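Local coordinates for isochorismatase family protein (PDB 2A67), which has no established substrate but, as a member of the isochorismatase family, probably acts as a hydrolase, at residues Gln21-Leu26 against Ala107-Glu112; Lys134-Leu139 against His152-Trp157; Arg5-Ile10 against Ala38-His43; Asn34-Val39 against Thr103-Gly108. All blocks are in the same frame, centred on the assembly; numbering follows the deposited sequence. Where two conformers were deposited one is given.

Contact 1: residues Gln21-Leu26 against Ala107-Glu112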
# COMPACT_ATOMS: atom_id res chain seq x y z
N GLN D 21 -25.29 0.58 -2.15
CA GLN D 21 -23.90 0.71 -2.61
C GLN D 21 -23.52 -0.40 -3.60
O GLN D 21 -23.18 -1.50 -3.18
CB GLN D 21 -22.92 0.73 -1.43
CG GLN D 21 -22.87 2.06 -0.64
CD GLN D 21 -21.92 3.11 -1.28
OE1 GLN D 21 -22.18 3.64 -2.38
NE2 GLN D 21 -20.82 3.40 -0.59
N GLN D 22 -23.63 -0.12 -4.90
CA GLN D 22 -23.23 -1.05 -5.96
C GLN D 22 -21.77 -0.81 -6.38
O GLN D 22 -21.37 0.34 -6.60
CB GLN D 22 -24.14 -0.94 -7.19
CG GLN D 22 -25.50 -1.59 -7.02
CD GLN D 22 -25.96 -2.31 -8.28
OE1 GLN D 22 -26.08 -1.70 -9.35
NE2 GLN D 22 -26.23 -3.61 -8.15
N LEU D 23 -21.01 -1.88 -6.47
CA LEU D 23 -19.63 -1.83 -6.99
C LEU D 23 -19.61 -1.38 -8.46
O LEU D 23 -20.43 -1.82 -9.25
CB LEU D 23 -18.98 -3.21 -6.85
CG LEU D 23 -18.49 -3.59 -5.45
CD1 LEU D 23 -18.25 -5.09 -5.40
CD2 LEU D 23 -17.22 -2.83 -5.07
N TYR D 24 -18.68 -0.50 -8.80
CA TYR D 24 -18.58 0.11 -10.12
C TYR D 24 -18.24 -0.91 -11.23
O TYR D 24 -17.18 -1.60 -11.17
CB TYR D 24 -17.53 1.21 -10.08
CG TYR D 24 -17.37 1.98 -11.36
CD1 TYR D 24 -18.38 2.84 -11.84
CD2 TYR D 24 -16.19 1.86 -12.13
CE1 TYR D 24 -18.22 3.55 -13.06
CE2 TYR D 24 -16.01 2.57 -13.31
CZ TYR D 24 -17.02 3.40 -13.77
OH TYR D 24 -16.83 4.08 -14.94
N ARG D 25 -19.15 -1.00 -12.19
CA ARG D 25 -19.07 -1.89 -13.33
C ARG D 25 -18.71 -3.33 -12.98
O ARG D 25 -17.90 -3.94 -13.67
CB ARG D 25 -18.11 -1.32 -14.39
CG ARG D 25 -18.53 0.07 -14.80
CD ARG D 25 -17.79 0.65 -15.98
NE ARG D 25 -18.55 1.82 -16.46
CZ ARG D 25 -18.09 2.72 -17.33
NH1 ARG D 25 -16.86 2.60 -17.83
NH2 ARG D 25 -18.84 3.75 -17.68
N LEU D 26 -19.32 -3.87 -11.93
CA LEU D 26 -19.04 -5.24 -11.46
C LEU D 26 -19.35 -6.35 -12.46
O LEU D 26 -18.56 -7.32 -12.56
CB LEU D 26 -19.76 -5.53 -10.13
CG LEU D 26 -19.36 -6.84 -9.42
CD1 LEU D 26 -17.88 -6.85 -9.00
CD2 LEU D 26 -20.29 -7.17 -8.26
N ALA D 107 -6.58 -9.51 -8.84
CA ALA D 107 -7.85 -8.85 -9.16
C ALA D 107 -8.66 -8.81 -7.85
O ALA D 107 -8.36 -9.56 -6.91
CB ALA D 107 -8.61 -9.65 -10.26
N GLY D 108 -9.60 -7.87 -7.76
CA GLY D 108 -10.62 -7.95 -6.69
C GLY D 108 -11.17 -6.61 -6.34
O GLY D 108 -11.08 -5.67 -7.12
N VAL D 109 -11.70 -6.52 -5.11
CA VAL D 109 -12.35 -5.34 -4.55
C VAL D 109 -11.94 -5.29 -3.07
O VAL D 109 -11.57 -6.33 -2.51
CB VAL D 109 -13.93 -5.44 -4.67
CG1 VAL D 109 -14.37 -5.67 -6.15
CG2 VAL D 109 -14.42 -6.62 -3.82
N GLN D 110 -11.94 -4.11 -2.45
CA GLN D 110 -12.10 -2.84 -3.16
C GLN D 110 -10.73 -2.34 -3.60
O GLN D 110 -9.77 -2.51 -2.87
CB GLN D 110 -12.76 -1.77 -2.25
CG GLN D 110 -14.27 -1.98 -2.10
CD GLN D 110 -14.85 -1.07 -1.05
OE1 GLN D 110 -14.99 0.14 -1.24
NE2 GLN D 110 -15.14 -1.65 0.09
N THR D 111 -10.69 -1.65 -4.73
CA THR D 111 -9.45 -1.06 -5.33
C THR D 111 -8.49 -0.45 -4.33
O THR D 111 -7.30 -0.81 -4.28
CB THR D 111 -9.85 0.08 -6.30
OG1 THR D 111 -10.76 -0.45 -7.28
CG2 THR D 111 -8.62 0.78 -6.98
N GLU D 112 -8.98 0.53 -3.58
CA GLU D 112 -8.10 1.34 -2.76
C GLU D 112 -7.80 0.73 -1.38
O GLU D 112 -6.91 1.19 -0.69
CB GLU D 112 -8.65 2.76 -2.59
CG GLU D 112 -9.83 2.87 -1.58
CD GLU D 112 -11.21 2.65 -2.21
OE1 GLU D 112 -11.39 1.72 -3.02
OE2 GLU D 112 -12.15 3.41 -1.87

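Contact 2: residues Lys134-Leu139 against His152-Trp157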
# COMPACT_ATOMS: atom_id res chain seq x y z
N LYS D 134 -8.99 -3.60 -15.97
CA LYS D 134 -10.42 -3.66 -15.63
C LYS D 134 -10.86 -4.86 -14.80
O LYS D 134 -11.90 -5.48 -15.06
CB LYS D 134 -11.29 -3.50 -16.88
CG LYS D 134 -10.93 -2.23 -17.64
CD LYS D 134 -11.72 -2.11 -18.95
CE LYS D 134 -12.02 -0.63 -19.22
NZ LYS D 134 -13.31 -0.49 -20.00
N THR D 135 -10.05 -5.22 -13.79
CA THR D 135 -10.44 -6.35 -12.97
C THR D 135 -10.47 -5.92 -11.48
O THR D 135 -10.37 -6.74 -10.59
CB THR D 135 -9.53 -7.61 -13.21
OG1 THR D 135 -8.17 -7.24 -12.97
CG2 THR D 135 -9.75 -8.25 -14.64
N THR D 136 -10.55 -4.62 -11.23
CA THR D 136 -10.83 -4.15 -9.84
C THR D 136 -12.04 -3.24 -9.85
O THR D 136 -12.41 -2.67 -10.89
CB THR D 136 -9.64 -3.42 -9.13
OG1 THR D 136 -9.59 -2.06 -9.56
CG2 THR D 136 -8.32 -4.07 -9.42
N SER D 137 -12.68 -3.09 -8.69
CA SER D 137 -13.80 -2.16 -8.61
C SER D 137 -13.88 -1.68 -7.16
O SER D 137 -13.22 -2.25 -6.28
CB SER D 137 -15.09 -2.85 -9.05
OG SER D 137 -16.23 -2.02 -8.83
N THR D 138 -14.65 -0.62 -6.97
CA THR D 138 -14.85 0.04 -5.68
C THR D 138 -16.14 0.88 -5.76
O THR D 138 -16.90 0.76 -6.73
CB THR D 138 -13.60 0.87 -5.25
OG1 THR D 138 -13.67 1.13 -3.85
CG2 THR D 138 -13.35 2.16 -6.06
N LEU D 139 -16.37 1.71 -4.73
CA LEU D 139 -17.62 2.47 -4.52
C LEU D 139 -17.30 3.96 -4.54
O LEU D 139 -16.17 4.35 -4.21
CB LEU D 139 -18.20 2.12 -3.14
CG LEU D 139 -18.37 0.63 -2.80
CD1 LEU D 139 -18.59 0.41 -1.32
CD2 LEU D 139 -19.52 -0.01 -3.57
N HIS D 152 -6.81 6.60 -10.22
CA HIS D 152 -5.73 6.98 -9.32
C HIS D 152 -4.84 5.80 -8.92
O HIS D 152 -3.64 5.90 -9.04
CB HIS D 152 -6.32 7.63 -8.06
CG HIS D 152 -5.30 8.07 -7.04
ND1 HIS D 152 -4.34 9.03 -7.30
CD2 HIS D 152 -5.14 7.71 -5.74
CE1 HIS D 152 -3.65 9.26 -6.19
NE2 HIS D 152 -4.10 8.45 -5.24
N HIS D 153 -5.42 4.72 -8.42
CA HIS D 153 -4.64 3.63 -7.84
C HIS D 153 -3.98 2.78 -8.93
O HIS D 153 -2.84 2.37 -8.80
CB HIS D 153 -5.52 2.77 -6.93
CG HIS D 153 -5.69 3.35 -5.56
ND1 HIS D 153 -6.63 4.32 -5.28
CD2 HIS D 153 -4.98 3.18 -4.43
CE1 HIS D 153 -6.49 4.73 -4.02
NE2 HIS D 153 -5.48 4.06 -3.49
N GLU D 154 -4.71 2.51 -10.00
CA GLU D 154 -4.16 1.75 -11.12
C GLU D 154 -2.98 2.46 -11.73
O GLU D 154 -2.01 1.83 -12.13
CB GLU D 154 -5.28 1.41 -12.13
CG GLU D 154 -6.19 0.34 -11.56
CD GLU D 154 -7.20 -0.27 -12.57
OE1 GLU D 154 -7.22 0.19 -13.71
OE2 GLU D 154 -8.03 -1.16 -12.16
N ALA D 155 -3.02 3.79 -11.78
CA ALA D 155 -1.85 4.55 -12.27
C ALA D 155 -0.65 4.45 -11.33
O ALA D 155 0.51 4.42 -11.77
CB ALA D 155 -2.19 6.02 -12.52
N ILE D 156 -0.91 4.40 -10.02
CA ILE D 156 0.19 4.17 -9.07
C ILE D 156 0.81 2.76 -9.25
O ILE D 156 2.02 2.60 -9.19
CB ILE D 156 -0.29 4.29 -7.62
CG1 ILE D 156 -0.78 5.72 -7.30
CG2 ILE D 156 0.84 3.87 -6.64
CD1 ILE D 156 -1.51 5.78 -5.94
N TRP D 157 -0.02 1.75 -9.42
CA TRP D 157 0.48 0.39 -9.49
C TRP D 157 1.29 0.12 -10.79
O TRP D 157 2.28 -0.60 -10.74
CB TRP D 157 -0.67 -0.60 -9.47
CG TRP D 157 -1.63 -0.43 -8.26
CD1 TRP D 157 -1.35 0.08 -6.99
CD2 TRP D 157 -2.97 -0.87 -8.23
NE1 TRP D 157 -2.51 0.04 -6.20
CE2 TRP D 157 -3.49 -0.59 -6.92
CE3 TRP D 157 -3.80 -1.47 -9.19
CZ2 TRP D 157 -4.83 -0.85 -6.57
CZ3 TRP D 157 -5.13 -1.76 -8.84
CH2 TRP D 157 -5.64 -1.44 -7.49
O HOH W 1 -7.67 -1.14 -15.78
O HOH W 2 -7.66 -3.54 -13.19
O HOH W 3 -10.53 -1.83 -12.74

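Contact 3: residues Arg5-Ile10 against Ala38-His43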
# COMPACT_ATOMS: atom_id res chain seq x y z
N ARG D 5 2.96 -19.49 -11.22
CA ARG D 5 2.09 -18.31 -11.38
C ARG D 5 0.70 -18.65 -10.87
O ARG D 5 0.19 -19.73 -11.21
CB ARG D 5 2.02 -17.89 -12.88
CG ARG D 5 1.20 -16.57 -13.12
CD ARG D 5 1.41 -16.17 -14.60
NE ARG D 5 0.31 -15.34 -15.12
CZ ARG D 5 0.34 -14.66 -16.26
NH1 ARG D 5 1.45 -14.65 -17.02
NH2 ARG D 5 -0.73 -13.95 -16.63
N ALA D 6 0.12 -17.75 -10.03
CA ALA D 6 -1.22 -17.91 -9.51
C ALA D 6 -2.06 -16.70 -9.82
O ALA D 6 -1.54 -15.58 -9.94
CB ALA D 6 -1.19 -18.10 -7.95
N LEU D 7 -3.35 -16.94 -9.93
CA LEU D 7 -4.35 -15.91 -10.01
C LEU D 7 -4.90 -15.69 -8.57
O LEU D 7 -5.42 -16.63 -7.94
CB LEU D 7 -5.47 -16.40 -10.90
CG LEU D 7 -6.58 -15.43 -11.32
CD1 LEU D 7 -6.02 -14.22 -12.13
CD2 LEU D 7 -7.62 -16.19 -12.15
N LEU D 8 -4.78 -14.46 -8.08
CA LEU D 8 -5.16 -14.13 -6.74
C LEU D 8 -6.38 -13.20 -6.79
O LEU D 8 -6.27 -12.04 -7.23
CB LEU D 8 -3.97 -13.50 -5.99
CG LEU D 8 -4.21 -13.16 -4.49
CD1 LEU D 8 -4.42 -14.48 -3.71
CD2 LEU D 8 -2.99 -12.39 -3.97
N LEU D 9 -7.54 -13.70 -6.33
CA LEU D 9 -8.83 -13.04 -6.56
C LEU D 9 -9.40 -12.59 -5.22
O LEU D 9 -9.83 -13.43 -4.43
CB LEU D 9 -9.81 -13.97 -7.29
CG LEU D 9 -9.34 -14.51 -8.68
CD1 LEU D 9 -10.35 -15.44 -9.23
CD2 LEU D 9 -9.06 -13.35 -9.63
N ILE D 10 -9.40 -11.28 -4.98
CA ILE D 10 -9.55 -10.74 -3.64
C ILE D 10 -10.99 -10.25 -3.35
O ILE D 10 -11.54 -9.34 -4.00
CB ILE D 10 -8.51 -9.62 -3.34
CG1 ILE D 10 -7.07 -10.15 -3.50
CG2 ILE D 10 -8.77 -8.99 -1.90
CD1 ILE D 10 -6.06 -9.02 -3.67
N ALA D 38 -10.60 -19.20 -16.61
CA ALA D 38 -10.61 -20.22 -17.64
C ALA D 38 -9.19 -20.47 -18.19
O ALA D 38 -8.79 -21.62 -18.33
CB ALA D 38 -11.64 -19.86 -18.77
N VAL D 39 -8.40 -19.43 -18.38
CA VAL D 39 -6.98 -19.61 -18.85
C VAL D 39 -6.15 -20.36 -17.79
O VAL D 39 -5.36 -21.24 -18.08
CB VAL D 39 -6.32 -18.24 -19.13
CG1 VAL D 39 -4.80 -18.35 -19.29
CG2 VAL D 39 -6.98 -17.50 -20.31
N TYR D 40 -6.32 -20.00 -16.52
CA TYR D 40 -5.60 -20.69 -15.44
C TYR D 40 -5.97 -22.16 -15.37
O TYR D 40 -5.07 -23.00 -15.19
CB TYR D 40 -5.82 -19.96 -14.10
CG TYR D 40 -4.86 -18.81 -13.99
CD1 TYR D 40 -5.09 -17.64 -14.71
CD2 TYR D 40 -3.72 -18.90 -13.20
CE1 TYR D 40 -4.20 -16.57 -14.67
CE2 TYR D 40 -2.83 -17.81 -13.10
CZ TYR D 40 -3.08 -16.67 -13.84
OH TYR D 40 -2.20 -15.60 -13.79
N ARG D 41 -7.25 -22.49 -15.57
CA ARG D 41 -7.70 -23.91 -15.57
C ARG D 41 -7.08 -24.71 -16.69
O ARG D 41 -6.55 -25.81 -16.47
CB ARG D 41 -9.23 -24.01 -15.66
CG ARG D 41 -9.95 -23.45 -14.38
CD ARG D 41 -11.34 -24.10 -14.15
NE ARG D 41 -12.04 -23.31 -13.15
CZ ARG D 41 -11.66 -23.20 -11.88
NH1 ARG D 41 -10.62 -23.92 -11.41
NH2 ARG D 41 -12.34 -22.43 -11.06
N GLN D 42 -7.11 -24.13 -17.89
CA GLN D 42 -6.45 -24.70 -19.08
C GLN D 42 -4.97 -25.02 -18.83
O GLN D 42 -4.46 -26.05 -19.33
CB GLN D 42 -6.42 -23.68 -20.21
CG GLN D 42 -7.72 -23.14 -20.82
CD GLN D 42 -7.39 -21.90 -21.73
OE1 GLN D 42 -6.28 -21.82 -22.32
NE2 GLN D 42 -8.33 -20.94 -21.82
N HIS D 43 -4.26 -24.13 -18.15
CA HIS D 43 -2.84 -24.36 -17.86
C HIS D 43 -2.60 -25.18 -16.58
O HIS D 43 -1.46 -25.46 -16.26
CB HIS D 43 -2.02 -23.05 -17.82
CG HIS D 43 -1.92 -22.32 -19.14
ND1 HIS D 43 -0.80 -22.37 -19.95
CD2 HIS D 43 -2.81 -21.53 -19.79
CE1 HIS D 43 -0.99 -21.62 -21.02
NE2 HIS D 43 -2.21 -21.11 -20.96

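Contact 4: residues Asn34-Val39 against Thr103-Gly108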
# COMPACT_ATOMS: atom_id res chain seq x y z
N ASN D 34 -13.73 -14.27 -14.81
CA ASN D 34 -14.03 -15.61 -15.32
C ASN D 34 -13.18 -16.02 -16.57
O ASN D 34 -12.80 -17.19 -16.69
CB ASN D 34 -15.50 -15.72 -15.65
CG ASN D 34 -16.35 -16.07 -14.44
OD1 ASN D 34 -17.56 -15.95 -14.50
ND2 ASN D 34 -15.73 -16.54 -13.36
N GLN D 35 -12.90 -15.08 -17.47
CA GLN D 35 -12.01 -15.36 -18.64
C GLN D 35 -10.60 -15.75 -18.19
O GLN D 35 -9.99 -16.69 -18.73
CB GLN D 35 -11.93 -14.17 -19.60
CG GLN D 35 -13.20 -13.90 -20.39
CD GLN D 35 -12.96 -12.95 -21.57
OE1 GLN D 35 -13.40 -13.24 -22.72
NE2 GLN D 35 -12.20 -11.86 -21.33
N ARG D 36 -10.09 -15.05 -17.18
CA ARG D 36 -8.76 -15.38 -16.63
C ARG D 36 -8.78 -16.72 -15.95
O ARG D 36 -7.87 -17.50 -16.10
CB ARG D 36 -8.26 -14.29 -15.67
CG ARG D 36 -8.26 -12.90 -16.26
CD ARG D 36 -7.39 -12.93 -17.57
NE ARG D 36 -6.01 -13.31 -17.26
CZ ARG D 36 -5.17 -13.87 -18.12
NH1 ARG D 36 -5.59 -14.16 -19.35
NH2 ARG D 36 -3.94 -14.15 -17.77
N ILE D 37 -9.81 -16.95 -15.11
CA ILE D 37 -10.01 -18.25 -14.47
C ILE D 37 -9.88 -19.35 -15.51
O ILE D 37 -9.19 -20.33 -15.30
CB ILE D 37 -11.40 -18.31 -13.76
CG1 ILE D 37 -11.31 -17.51 -12.44
CG2 ILE D 37 -11.84 -19.75 -13.50
CD1 ILE D 37 -12.68 -17.37 -11.70
N ALA D 38 -10.60 -19.20 -16.61
CA ALA D 38 -10.61 -20.22 -17.64
C ALA D 38 -9.19 -20.47 -18.19
O ALA D 38 -8.79 -21.62 -18.33
CB ALA D 38 -11.64 -19.86 -18.77
N VAL D 39 -8.40 -19.43 -18.38
CA VAL D 39 -6.98 -19.61 -18.85
C VAL D 39 -6.15 -20.36 -17.79
O VAL D 39 -5.36 -21.24 -18.08
CB VAL D 39 -6.32 -18.24 -19.13
CG1 VAL D 39 -4.80 -18.35 -19.29
CG2 VAL D 39 -6.98 -17.50 -20.31
N THR D 103 4.80 -15.60 -8.99
CA THR D 103 4.15 -14.57 -9.81
C THR D 103 2.71 -14.59 -9.47
O THR D 103 2.10 -15.66 -9.45
CB THR D 103 4.38 -14.84 -11.37
OG1 THR D 103 5.76 -14.75 -11.63
CG2 THR D 103 3.80 -13.76 -12.19
N LEU D 104 2.15 -13.39 -9.22
CA LEU D 104 0.75 -13.29 -8.80
C LEU D 104 0.08 -12.38 -9.78
O LEU D 104 0.53 -11.25 -9.96
CB LEU D 104 0.67 -12.57 -7.40
CG LEU D 104 1.32 -13.35 -6.26
CD1 LEU D 104 1.32 -12.52 -4.96
CD2 LEU D 104 0.54 -14.71 -6.11
N GLU D 105 -1.00 -12.85 -10.36
CA GLU D 105 -1.91 -12.00 -11.14
C GLU D 105 -3.10 -11.63 -10.24
O GLU D 105 -3.88 -12.49 -9.86
CB GLU D 105 -2.44 -12.70 -12.41
CG GLU D 105 -3.33 -11.78 -13.27
CD GLU D 105 -3.78 -12.44 -14.58
OE1 GLU D 105 -3.13 -13.41 -15.07
OE2 GLU D 105 -4.78 -11.93 -15.13
N ILE D 106 -3.27 -10.35 -9.96
CA ILE D 106 -4.19 -9.91 -8.91
C ILE D 106 -5.44 -9.22 -9.45
O ILE D 106 -5.38 -8.39 -10.36
CB ILE D 106 -3.42 -8.99 -7.91
CG1 ILE D 106 -2.32 -9.81 -7.21
CG2 ILE D 106 -4.39 -8.39 -6.80
CD1 ILE D 106 -1.18 -9.03 -6.58
N ALA D 107 -6.58 -9.51 -8.84
CA ALA D 107 -7.85 -8.85 -9.16
C ALA D 107 -8.66 -8.81 -7.85
O ALA D 107 -8.36 -9.56 -6.91
CB ALA D 107 -8.61 -9.65 -10.26
N GLY D 108 -9.60 -7.87 -7.76
CA GLY D 108 -10.62 -7.95 -6.69
C GLY D 108 -11.17 -6.61 -6.34
O GLY D 108 -11.08 -5.67 -7.12

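Contact 1: residues Gln21-Leu26 against Ala107-Glu112
The backbones of Q21-L26 and A107-E112 come nearest at L23 and V109, whose CA atoms are 8.4 Å apart, so side chains must bridge the gap. L23 belongs to the loop that leads from strand 5-10 into helix 26-42. V109 lies near the C-terminal end of strand 103-109. Both side chains set out toward the other segment. CD1 of L23 meets CG1 of V109 at 4.0 Å, and the two hydrocarbon groups pass at a slant. V109 turns CG1 anti to its own carbonyl carbon (chi1 -56°), which makes CG1 the branch that meets the leucine. The second methyl of L23, CD2, lies 4.3 Å from the aliphatic CG of Q110. The peptide bond between V109 and Q110 is cis, and Q110 takes the N-cap position of helix 111-125. A cis peptide at this position, just before the helix whose first turn carries the nucleophilic cysteine, is known from the family's cysteine hydrolases; the bond here is consistent with that pattern. S137 of strand 128-137 touches both L23 and V109. L23 N is held separately by E17. Between the two segments the attraction is therefore apolar, packing the loop on the strand end without the directional demand of a polar bond.

Contact 2: residues Lys134-Leu139 against His152-Trp157
E154 OE2 is approached by three oxygens, those of water 2, water 3 and T136 OG1. The site joins strand 128-137 to helix 146-157 within one beta-alpha-beta unit. Water 2 lies 2.6 Å from E154 OE2 and also takes the N-H of T135. Water 3 lies 2.7 Å from E154 OE2 and receives a longer bond from T136 N. The other carboxylate oxygen, E154 OE1, accepts from water 1 at 2.5 Å, and that water takes the N-H of K134. Three successive backbone N-H groups are thus linked to one carboxylate through water. The E154 chain is extended beyond CG (chi2 -169°), which carries the acid from the helix across to the strand. T136 OG1 lies 3.2 Å from E154 OE2 and is also hydrogen-bonded to T111 OG1. The helix turns H153 and H152 toward the second subunit, where they meet rings of the same two histidines. W157 reaches back from the helix to the strand, and its NE1 is bonded to D116. The T136 methyl CG2 touches the edge of the W157 ring near its plane, 4.0 Å from CZ3.

Contact 3: residues Arg5-Ile10 against Ala38-His43
R5 sends its CG anti to the backbone N (chi1 -175°) and stays extended as far as NE, while Y40 swings its ring anti to its own carbonyl carbon; these torsions bring the R5 guanidinium to the tyrosine hydroxyl. R5 NE donates to Y40 OH at 2.9 Å. The bond is nearly straight, with an N-H...O angle of 165°. Y40 OH lies at the edge of the guanidinium, in its plane, and the two side chains cross at about a right angle. Two residues along the strand, L7 points the same way and covers a face of the Y40 ring. Its CB stands 3.6 Å from the ring centroid, almost straight above it, in a CH-pi contact. The leucine methyls extend the cover: CD1 is 3.9 Å from Y40 CE1, and CD2 is equally far from Y40 CD1. The strand backbone also comes close, with L7 N 3.3 Å from Y40 CE2. Y40 is thus gripped by its hydroxyl and packed over its ring, which should limit its rotation. The hydroxyl has a second bond, to E105 OE1 on the neighbouring strand, and R5 NH2 makes a salt bridge to that same oxygen. The I47 side chain of strand 47-52 also touches Y40. The axes of strand 5-10 and helix 38-42 pass 9.5 Å apart and run roughly antiparallel, at 149°. This is the strand and helix packing of a beta-alpha-beta crossover, here strand 5-10, helix 26-42 and strand 47-52, in the parallel-sheet alpha/beta fold of the isochorismatase family.

Contact 4: residues Asn34-Val39 against Thr103-Gly108
The R36 guanidinium and the E105 carboxylate meet edge to edge, with neither group laid over a face of the other. Their planes are nearly coplanar, 26° apart. R36 uses two nitrogens, side-on, one for each carboxylate oxygen. R36 NE donates to E105 OE2 at 2.8 Å, a bond bent to 147° at the hydrogen and tilted from the guanidinium plane. R36 NH2 donates to E105 OE1 at 2.9 Å. This second bond is close to straight, at 175°, and lies in the plane. Both oxygens use their syn lone pairs, on the side facing the other oxygen. The two side chains cross at about a right angle. E105 is fully stretched from the strand, with CG anti to its backbone N. R36 is bent at both its second and third torsions, so it curls down from the helix and passes its aliphatic part beside the acid. R36 CD is 3.7 Å from E105 OE2, and R36 CG is 3.8 Å from the same oxygen. Further bonds surround the carboxylate. E105 OE2 is also hydrogen-bonded to T132 OG1 on strand 128-137. OE1 also serves Y40 and R5 of the neighbouring contact, so R5 and R36 gather round one anion. Each oxygen therefore has more than one partner, and the acid should be hard to rotate. E105 is buried, and two arginines beside it would probably favour its ionised form. The paired bonds tie helix 26-42 to strand 103-109 by charge and direction together.

In the fold
Contacts 1, 2 and 3 are buried, while contact 4 is partly buried because R36 is partly exposed. All four reach one parallel sheet. Contacts 3 and 4 share helix 26-42 and have centres about 5 Å apart; they are joined through the E105 carboxylate. Contacts 1 and 4 both use strand 103-109, but their centres are about 16 Å apart. Contact 1 meets contact 2 through the bonds E112 to T138 and Y24 to S137. The chemistry changes with place. Contact 1 is apolar, contact 2 is bridged by water, contact 3 joins a CH-pi ring contact to a hydrogen bond, and contact 4 is a salt bridge. In these contacts helix 26-42 meets strands 5-10 and 103-109, and helix 146-157 meets strand 128-137.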